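Local coordinates for SYE1 (Shewanella oneidensis, PDB 4AWT), which binds FMN and, like other Old Yellow Enzyme relatives, probably uses the reduced flavin to saturate activated carbon-carbon double bonds at the expense of NAD(P)H, at residues V107-N112 with V129-V133; Y45-A49 with A89-C95; Y163-L168 with A220-I225. The protein carries 1 engineered substitution. All blocks are in the same frame, centred on the assembly; numbering follows the deposited sequence.

Contact 1: V107-N112 with V129-V133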
loop_
_atom_site.group_PDB
_atom_site.type_symbol
_atom_site.label_atom_id
_atom_site.label_comp_id
_atom_site.label_asym_id
_atom_site.label_seq_id
_atom_site.Cartn_x
_atom_site.Cartn_y
_atom_site.Cartn_z
ATOM N N VAL A 107 7.497 1.513 -12.521
ATOM C CA VAL A 107 6.333 2.406 -12.654
ATOM C C VAL A 107 6.726 3.778 -12.136
ATOM O O VAL A 107 6.388 4.195 -11.036
ATOM C CB VAL A 107 5.106 1.816 -11.970
ATOM C CG1 VAL A 107 3.921 2.726 -12.195
ATOM C CG2 VAL A 107 4.811 0.416 -12.460
ATOM N N THR A 108 7.523 4.465 -12.950
ATOM C CA THR A 108 8.045 5.780 -12.643
ATOM C C THR A 108 8.578 6.384 -13.941
ATOM O O THR A 108 8.498 5.835 -15.031
ATOM C CB THR A 108 9.076 5.720 -11.528
ATOM O OG1 THR A 108 9.327 7.059 -11.097
ATOM C CG2 THR A 108 10.368 5.033 -11.946
ATOM N N HIS A 109 9.096 7.578 -13.777
ATOM C CA HIS A 109 9.707 8.362 -14.836
ATOM C C HIS A 109 11.000 8.915 -14.269
ATOM O O HIS A 109 11.010 9.273 -13.081
ATOM C CB HIS A 109 8.766 9.480 -15.262
ATOM C CG HIS A 109 9.230 10.249 -16.403
ATOM N ND1 HIS A 109 10.084 11.247 -16.344
ATOM C CD2 HIS A 109 8.910 10.193 -17.712
ATOM C CE1 HIS A 109 10.393 11.771 -17.488
ATOM N NE2 HIS A 109 9.644 11.143 -18.392
ATOM N N PRO A 110 12.060 9.045 -15.052
ATOM C CA PRO A 110 13.312 9.622 -14.556
ATOM C C PRO A 110 13.159 10.918 -13.792
ATOM O O PRO A 110 13.931 11.188 -12.856
ATOM C CB PRO A 110 14.161 9.771 -15.858
ATOM C CG PRO A 110 13.681 8.567 -16.618
ATOM C CD PRO A 110 12.186 8.582 -16.450
ATOM N N ASP A 111 12.299 11.775 -14.110
ATOM C CA ASP A 111 12.044 13.043 -13.474
ATOM C C ASP A 111 11.709 12.829 -11.992
ATOM O O ASP A 111 11.945 13.748 -11.219
ATOM C CB ASP A 111 10.941 13.836 -14.118
ATOM C CG ASP A 111 11.211 14.429 -15.423
ATOM O OD1 ASP A 111 12.348 14.304 -15.943
ATOM O OD2 ASP A 111 10.294 15.106 -16.015
ATOM N N ASN A 112 11.167 11.700 -11.601
ATOM C CA ASN A 112 10.856 11.452 -10.207
ATOM C C ASN A 112 11.941 10.778 -9.438
ATOM O O ASN A 112 11.822 10.645 -8.230
ATOM C CB ASN A 112 9.569 10.607 -10.146
ATOM C CG ASN A 112 8.342 11.345 -10.551
ATOM O OD1 ASN A 112 8.277 12.569 -10.385
ATOM N ND2 ASN A 112 7.324 10.665 -11.035
ATOM N N VAL A 129 0.739 2.471 -19.175
ATOM C CA VAL A 129 0.800 3.006 -17.824
ATOM C C VAL A 129 1.384 4.385 -17.860
ATOM O O VAL A 129 2.380 4.637 -18.526
ATOM C CB VAL A 129 1.638 2.088 -16.917
ATOM C CG1 VAL A 129 1.733 2.631 -15.499
ATOM C CG2 VAL A 129 1.018 0.663 -16.886
ATOM N N LYS A 130 0.775 5.266 -17.047
ATOM C CA LYS A 130 1.288 6.623 -16.848
ATOM C C LYS A 130 1.510 6.839 -15.327
ATOM O O LYS A 130 0.802 6.287 -14.488
ATOM C CB LYS A 130 0.352 7.671 -17.394
ATOM C CG LYS A 130 0.185 7.556 -18.913
ATOM C CD LYS A 130 -0.626 8.683 -19.537
ATOM C CE LYS A 130 -0.783 8.436 -21.050
ATOM N NZ LYS A 130 -1.694 9.461 -21.654
ATOM N N VAL A 131 2.457 7.687 -15.056
ATOM C CA VAL A 131 2.667 8.292 -13.748
ATOM C C VAL A 131 2.521 9.805 -13.903
ATOM O O VAL A 131 2.084 10.281 -14.941
ATOM C CB VAL A 131 3.987 7.876 -13.091
ATOM C CG1 VAL A 131 4.003 6.359 -12.891
ATOM C CG2 VAL A 131 5.169 8.336 -13.881
ATOM N N PHE A 132 2.851 10.559 -12.850
ATOM C CA PHE A 132 2.837 11.996 -13.001
ATOM C C PHE A 132 4.112 12.554 -12.347
ATOM O O PHE A 132 4.663 11.989 -11.402
ATOM C CB PHE A 132 1.566 12.672 -12.496
ATOM C CG PHE A 132 1.214 12.421 -11.030
ATOM C CD1 PHE A 132 1.826 13.113 -10.014
ATOM C CD2 PHE A 132 0.248 11.479 -10.707
ATOM C CE1 PHE A 132 1.481 12.892 -8.678
ATOM C CE2 PHE A 132 -0.098 11.278 -9.406
ATOM C CZ PHE A 132 0.495 11.969 -8.379
ATOM N N VAL A 133 4.513 13.697 -12.875
ATOM C CA VAL A 133 5.727 14.393 -12.489
ATOM C C VAL A 133 5.391 15.819 -12.191
ATOM O O VAL A 133 4.335 16.340 -12.532
ATOM C CB VAL A 133 6.798 14.304 -13.614
ATOM C CG1 VAL A 133 7.162 12.870 -13.946
ATOM C CG2 VAL A 133 6.340 15.095 -14.825
#
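Of the Val107 side chain, CG1 does the touching, against Val129 and Val131. Anti to the backbone N (chi1 -177°), it lies 3.7 Å from Val131 CG1, which also meets the Val107 carbonyl oxygen. The Val129 side chain crosses that of Val107 at about a right angle, its CG1 4.0 Å from Val107 CG1. The other branch of Val131 serves the chain further on, its CG2 being 3.9 Å from Thr108 C. This end is buried, valine methyls meeting each other and the loop backbone; Thr108 points away and bonds its hydroxyl to Lys66 O.

The polar grip comes from Asn112, whose ND2 donates to Phe132 O over 3.0 Å in a nearly straight bond (169° at the hydrogen). The acceptor lies in the amide plane, yet the donor stands above the carbonyl plane of Phe132. A weak second bond to Gly67 O helps to fix the amide, which also rests on Val133. A leucine in place of Asn112 would probably leave Phe132 O without this mate and break the polar tie between loop and strand.

Packing is looser toward solvent. Exposed Asp111 offers CB to Val133 CG1 at 3.9 Å, and the His109 ring, approached obliquely by that methyl, is steadied by its ND1 accepting from Asp111 N. Strand 130-133 pairs with 141-144 in an antiparallel hairpin, an excursion following barrel strand 96-102 that puts the side chain of Phe132 about 8 Å from the FMN.

Contact 2: Y45-A49 with A89-C95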
loop_
_atom_site.group_PDB
_atom_site.type_symbol
_atom_site.label_atom_id
_atom_site.label_comp_id
_atom_site.label_asym_id
_atom_site.label_seq_id
_atom_site.Cartn_x
_atom_site.Cartn_y
_atom_site.Cartn_z
ATOM N N TYR A 45 -4.899 12.627 8.338
ATOM C CA TYR A 45 -4.960 11.301 8.892
ATOM C C TYR A 45 -5.704 11.289 10.224
ATOM O O TYR A 45 -6.500 10.393 10.500
ATOM C CB TYR A 45 -3.576 10.702 9.031
ATOM C CG TYR A 45 -2.942 10.224 7.751
ATOM C CD1 TYR A 45 -3.426 9.062 7.138
ATOM C CD2 TYR A 45 -1.871 10.861 7.169
ATOM C CE1 TYR A 45 -2.846 8.572 5.997
ATOM C CE2 TYR A 45 -1.278 10.369 6.016
ATOM C CZ TYR A 45 -1.758 9.219 5.422
ATOM O OH TYR A 45 -1.166 8.692 4.321
ATOM N N ALA A 46 -5.464 12.294 11.071
ATOM C CA ALA A 46 -6.141 12.339 12.365
ATOM C C ALA A 46 -7.648 12.463 12.213
ATOM O O ALA A 46 -8.387 11.912 13.023
ATOM C CB ALA A 46 -5.581 13.459 13.203
ATOM N N GLN A 47 -8.101 13.167 11.173
ATOM C CA GLN A 47 -9.532 13.261 10.880
ATOM C C GLN A 47 -10.169 11.919 10.618
ATOM O O GLN A 47 -11.389 11.799 10.733
ATOM C CB GLN A 47 -9.762 14.143 9.664
ATOM C CG GLN A 47 -9.591 15.638 9.891
ATOM C CD GLN A 47 -9.792 16.455 8.649
ATOM O OE1 GLN A 47 -9.973 17.737 8.777
ATOM N NE2 GLN A 47 -9.795 15.936 7.531
ATOM N N ARG A 48 -9.378 10.934 10.204
ATOM C CA ARG A 48 -9.848 9.620 9.762
ATOM C C ARG A 48 -9.543 8.520 10.772
ATOM O O ARG A 48 -9.720 7.344 10.494
ATOM C CB ARG A 48 -9.273 9.347 8.361
ATOM C CG ARG A 48 -9.943 10.252 7.342
ATOM C CD ARG A 48 -9.174 10.485 6.039
ATOM N NE ARG A 48 -9.929 11.346 5.150
ATOM C CZ ARG A 48 -10.127 12.630 5.367
ATOM N NH1 ARG A 48 -9.473 13.264 6.295
ATOM N NH2 ARG A 48 -11.011 13.303 4.622
ATOM N N ALA A 49 -9.134 8.915 11.974
ATOM C CA ALA A 49 -8.641 7.982 12.991
ATOM C C ALA A 49 -9.741 7.254 13.722
ATOM O O ALA A 49 -9.424 6.485 14.660
ATOM C CB ALA A 49 -7.687 8.728 13.908
ATOM N N ALA A 89 -0.329 12.647 15.887
ATOM C CA ALA A 89 -1.699 13.123 15.753
ATOM C C ALA A 89 -2.691 11.971 15.743
ATOM O O ALA A 89 -3.742 12.003 16.391
ATOM C CB ALA A 89 -1.817 13.961 14.496
ATOM N N VAL A 90 -2.379 10.931 14.989
ATOM C CA VAL A 90 -3.230 9.765 14.896
ATOM C C VAL A 90 -3.345 9.031 16.245
ATOM O O VAL A 90 -4.436 8.642 16.675
ATOM C CB VAL A 90 -2.735 8.837 13.782
ATOM C CG1 VAL A 90 -3.434 7.492 13.817
ATOM C CG2 VAL A 90 -2.935 9.515 12.433
ATOM N N HIS A 91 -2.221 8.864 16.917
ATOM C CA HIS A 91 -2.252 8.183 18.205
ATOM C C HIS A 91 -3.014 9.011 19.246
ATOM O O HIS A 91 -3.638 8.383 20.135
ATOM C CB HIS A 91 -0.830 7.937 18.683
ATOM C CG HIS A 91 -0.208 6.803 17.924
ATOM N ND1 HIS A 91 1.136 6.729 17.624
ATOM C CD2 HIS A 91 -0.737 5.716 17.389
ATOM C CE1 HIS A 91 1.363 5.616 16.961
ATOM N NE2 HIS A 91 0.269 4.959 16.801
ATOM N N ALA A 92 -3.000 10.309 19.146
ATOM C CA ALA A 92 -3.785 11.134 20.081
ATOM C C ALA A 92 -5.285 10.874 19.936
ATOM O O ALA A 92 -6.031 11.093 20.871
ATOM C CB ALA A 92 -3.473 12.593 19.865
ATOM N N LYS A 93 -5.707 10.376 18.778
ATOM C CA LYS A 93 -7.075 9.982 18.544
ATOM C C LYS A 93 -7.388 8.561 18.917
ATOM O O LYS A 93 -8.547 8.096 18.925
ATOM C CB LYS A 93 -7.510 10.072 17.090
ATOM C CG LYS A 93 -7.250 11.454 16.553
ATOM C CD LYS A 93 -7.883 12.614 17.344
ATOM C CE LYS A 93 -7.714 13.870 16.464
ATOM N NZ LYS A 93 -8.303 15.014 17.216
ATOM N N GLY A 94 -6.446 7.761 19.345
ATOM C CA GLY A 94 -6.787 6.349 19.591
ATOM C C GLY A 94 -6.888 5.613 18.261
ATOM O O GLY A 94 -7.969 5.405 17.794
ATOM N N CYS A 95 -5.796 5.256 17.657
ATOM C CA CYS A 95 -5.898 4.605 16.356
ATOM C C CYS A 95 -4.506 4.018 16.147
ATOM O O CYS A 95 -3.541 4.494 16.720
ATOM C CB CYS A 95 -6.300 5.493 15.203
ATOM S SG CYS A 95 -6.526 4.718 13.613
HETATM O O HOH W 1 -10.388 7.411 17.128
#
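Ala46 and Val90 bring their CA atoms within 4.6 Å of each other, so close that little beyond methyl groups fits between the backbones. From Ala46 the chain makes a type I turn to Ala49, which faces Cys95 with 5.5 Å between CA atoms. On the other side, helix 77-92 finishes and Gly94 turns the chain aside with positive phi (76°).

Where the backbones are closest, alanines meet: Ala46 CB is 4.0 Å from Ala89 CB. Val90 CG2, anti to its carbonyl carbon, presses on Tyr45 CB at 3.7 Å. The Tyr45 ring then leads away, its hydroxyl bonded to Glu57. Ala49 CB is tight against Lys93 CB (3.5 Å) and 3.8 Å from Cys95 CB, Lys93 and Cys95 each being described in one of two conformers. Lys93, bent at chi2, lays its aliphatic chain along the Ala46 carbonyl on the solvent side. Elsewhere, beyond both turns, a water donates to Ala49 O (2.8 Å) and Lys93 O (2.7 Å), although further acceptors compete for its protons.

Toward the barrel, Tyr45, Val90 and Cys95 all touch Ile54 of strand 53-60. Helix, strand 53-60, helix is a repeating alpha/beta arrangement, here part of the closed eight-stranded TIM barrel.

Contact 3: Y163-L168 with A220-I225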
loop_
_atom_site.group_PDB
_atom_site.type_symbol
_atom_site.label_atom_id
_atom_site.label_comp_id
_atom_site.label_asym_id
_atom_site.label_seq_id
_atom_site.Cartn_x
_atom_site.Cartn_y
_atom_site.Cartn_z
ATOM N N TYR A 163 14.750 -1.416 2.242
ATOM C CA TYR A 163 13.520 -1.805 2.926
ATOM C C TYR A 163 13.730 -2.000 4.403
ATOM O O TYR A 163 12.934 -1.567 5.232
ATOM C CB TYR A 163 12.948 -3.073 2.317
ATOM C CG TYR A 163 12.054 -2.928 1.126
ATOM C CD1 TYR A 163 10.817 -2.295 1.232
ATOM C CD2 TYR A 163 12.396 -3.446 -0.130
ATOM C CE1 TYR A 163 9.984 -2.166 0.138
ATOM C CE2 TYR A 163 11.559 -3.359 -1.207
ATOM C CZ TYR A 163 10.335 -2.702 -1.080
ATOM O OH TYR A 163 9.521 -2.666 -2.184
ATOM N N ARG A 164 14.815 -2.702 4.758
ATOM C CA ARG A 164 15.100 -2.993 6.149
ATOM C C ARG A 164 15.232 -1.702 6.942
ATOM O O ARG A 164 14.663 -1.533 8.022
ATOM C CB ARG A 164 16.371 -3.866 6.218
ATOM C CG ARG A 164 16.492 -4.617 7.530
ATOM C CD ARG A 164 17.859 -5.304 7.617
ATOM N NE ARG A 164 17.967 -6.159 8.766
ATOM C CZ ARG A 164 18.066 -5.718 10.004
ATOM N NH1 ARG A 164 18.147 -4.419 10.285
ATOM N NH2 ARG A 164 18.120 -6.588 11.009
ATOM N N GLN A 165 16.025 -0.780 6.396
ATOM C CA GLN A 165 16.226 0.477 7.087
ATOM C C GLN A 165 14.942 1.296 7.147
ATOM O O GLN A 165 14.685 1.966 8.147
ATOM C CB GLN A 165 17.361 1.272 6.432
ATOM C CG GLN A 165 17.701 2.537 7.205
ATOM C CD GLN A 165 18.139 2.281 8.616
ATOM O OE1 GLN A 165 17.654 2.943 9.618
ATOM N NE2 GLN A 165 19.010 1.359 8.829
ATOM N N ALA A 166 14.145 1.249 6.084
ATOM C CA ALA A 166 12.891 1.983 6.073
ATOM C C ALA A 166 11.960 1.487 7.168
ATOM O O ALA A 166 11.224 2.266 7.761
ATOM C CB ALA A 166 12.205 1.882 4.736
ATOM N N ALA A 167 11.988 0.171 7.456
ATOM C CA ALA A 167 11.178 -0.360 8.540
ATOM C C ALA A 167 11.621 0.208 9.877
ATOM O O ALA A 167 10.811 0.591 10.730
ATOM C CB ALA A 167 11.222 -1.864 8.525
ATOM N N LEU A 168 12.958 0.262 10.116
ATOM C CA LEU A 168 13.465 0.862 11.324
ATOM C C LEU A 168 13.085 2.340 11.379
ATOM O O LEU A 168 12.723 2.856 12.452
ATOM C CB LEU A 168 14.989 0.709 11.402
ATOM C CG LEU A 168 15.462 -0.735 11.512
ATOM C CD1 LEU A 168 17.007 -0.715 11.444
ATOM C CD2 LEU A 168 14.991 -1.394 12.766
ATOM N N ALA A 220 13.877 -9.796 5.823
ATOM C CA ALA A 220 14.608 -8.676 6.359
ATOM C C ALA A 220 13.723 -7.759 7.201
ATOM O O ALA A 220 14.129 -7.272 8.250
ATOM C CB ALA A 220 15.248 -7.889 5.237
ATOM N N LEU A 221 12.484 -7.524 6.738
ATOM C CA LEU A 221 11.551 -6.689 7.503
ATOM C C LEU A 221 11.240 -7.296 8.835
ATOM O O LEU A 221 11.226 -6.608 9.874
ATOM C CB LEU A 221 10.285 -6.483 6.668
ATOM C CG LEU A 221 10.455 -5.688 5.396
ATOM C CD1 LEU A 221 9.219 -5.831 4.518
ATOM C CD2 LEU A 221 10.715 -4.219 5.680
ATOM N N VAL A 222 10.954 -8.618 8.839
ATOM C CA VAL A 222 10.677 -9.303 10.088
ATOM C C VAL A 222 11.869 -9.268 10.995
ATOM O O VAL A 222 11.742 -9.076 12.218
ATOM C CB VAL A 222 10.223 -10.739 9.765
ATOM C CG1 VAL A 222 10.225 -11.594 11.019
ATOM C CG2 VAL A 222 8.866 -10.746 9.085
ATOM N N ASP A 223 13.065 -9.511 10.432
ATOM C CA ASP A 223 14.266 -9.447 11.301
ATOM C C ASP A 223 14.436 -8.085 11.917
ATOM O O ASP A 223 14.865 -7.974 13.057
ATOM C CB ASP A 223 15.478 -9.805 10.440
ATOM C CG ASP A 223 16.734 -10.057 11.178
ATOM O OD1 ASP A 223 16.691 -10.973 12.034
ATOM O OD2 ASP A 223 17.777 -9.419 10.896
ATOM N N ALA A 224 14.100 -7.037 11.191
ATOM C CA ALA A 224 14.299 -5.689 11.705
ATOM C C ALA A 224 13.318 -5.334 12.801
ATOM O O ALA A 224 13.717 -4.742 13.796
ATOM C CB ALA A 224 14.190 -4.704 10.543
ATOM N N ILE A 225 12.010 -5.597 12.607
ATOM C CA ILE A 225 11.001 -5.033 13.494
ATOM C C ILE A 225 10.048 -6.019 14.079
ATOM O O ILE A 225 9.222 -5.641 14.904
ATOM C CB ILE A 225 10.229 -3.840 12.859
ATOM C CG1 ILE A 225 9.274 -4.299 11.745
ATOM C CG2 ILE A 225 11.213 -2.795 12.390
ATOM C CD1 ILE A 225 8.365 -3.178 11.301
HETATM O O HOH W 2 18.322 -8.804 7.618
#
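Arg164 and Asp223 form the ionic part of the contact, a salt bridge in which NH2 of Arg164 donates to OD2 of Asp223 over 2.9 Å. The acceptor lies at the edge of the guanidinium, in its plane, but the carboxylate is turned so that the two planes stand 71° apart and OD2 is met from above. A water accepts from Arg164 NE at 2.9 Å and gives a weak bond to the same Asp223 oxygen, so that the bridge is partly hydrated at the surface. This holds for one of the two modelled conformers of Arg164.

Reach explains how the charge gets there. CG stands anti to the backbone N (chi1 -160°) and the chain runs extended as far as NE, spanning the groove between the helices. Its aliphatic part is used on the way: CG lies 3.8 Å from Ala224 CB, and that methyl also sits over one face of the guanidinium.

The two segments belong to helices 153-172 and 212-225, which come after barrel strands 96-102 and 177-181, with excursions between, and are neighbours in the outer helical layer of the TIM barrel. The axes of segments 163-168 and 220-225 approach to 8.6 Å at a crossing angle of -34°, a closeness that small residues allow.

Among apolar contacts, Leu221 CD2 lies 3.7 Å from Ala167 CB, and Leu221 also touches Ile178 and Leu180 of barrel strand 177-181. At the more open end, the Leu168 and Ile225 side chains run antiparallel past one another, CD2 of Leu168 4.0 Å from CG2 of Ile225. Separately, the Leu221 CD2 methyl abuts a backbone carbonyl, 3.5 Å from Tyr163 O.

In the fold
From the N terminus the chain meets contact 2 first, joining the end of the first barrel helix to that of the second and closing a loop of 39 residues that contains strand 53-60. Contact 1 follows, after strand 96-102; its loop of 16 residues has no helix and stays in the excursion on the flavin side. Contact 3 comes last and closes 51 residues, strand 177-181 among them, between helices 153-172 and 212-225. The three run in series, neither nesting nor crossing, and no two touch: nearest atoms are about 11 to 13 Å apart. Contacts 2 and 3 thus tie neighbouring helices of the barrel wall, while contact 1 joins the loop after strand 96-102 to the added hairpin.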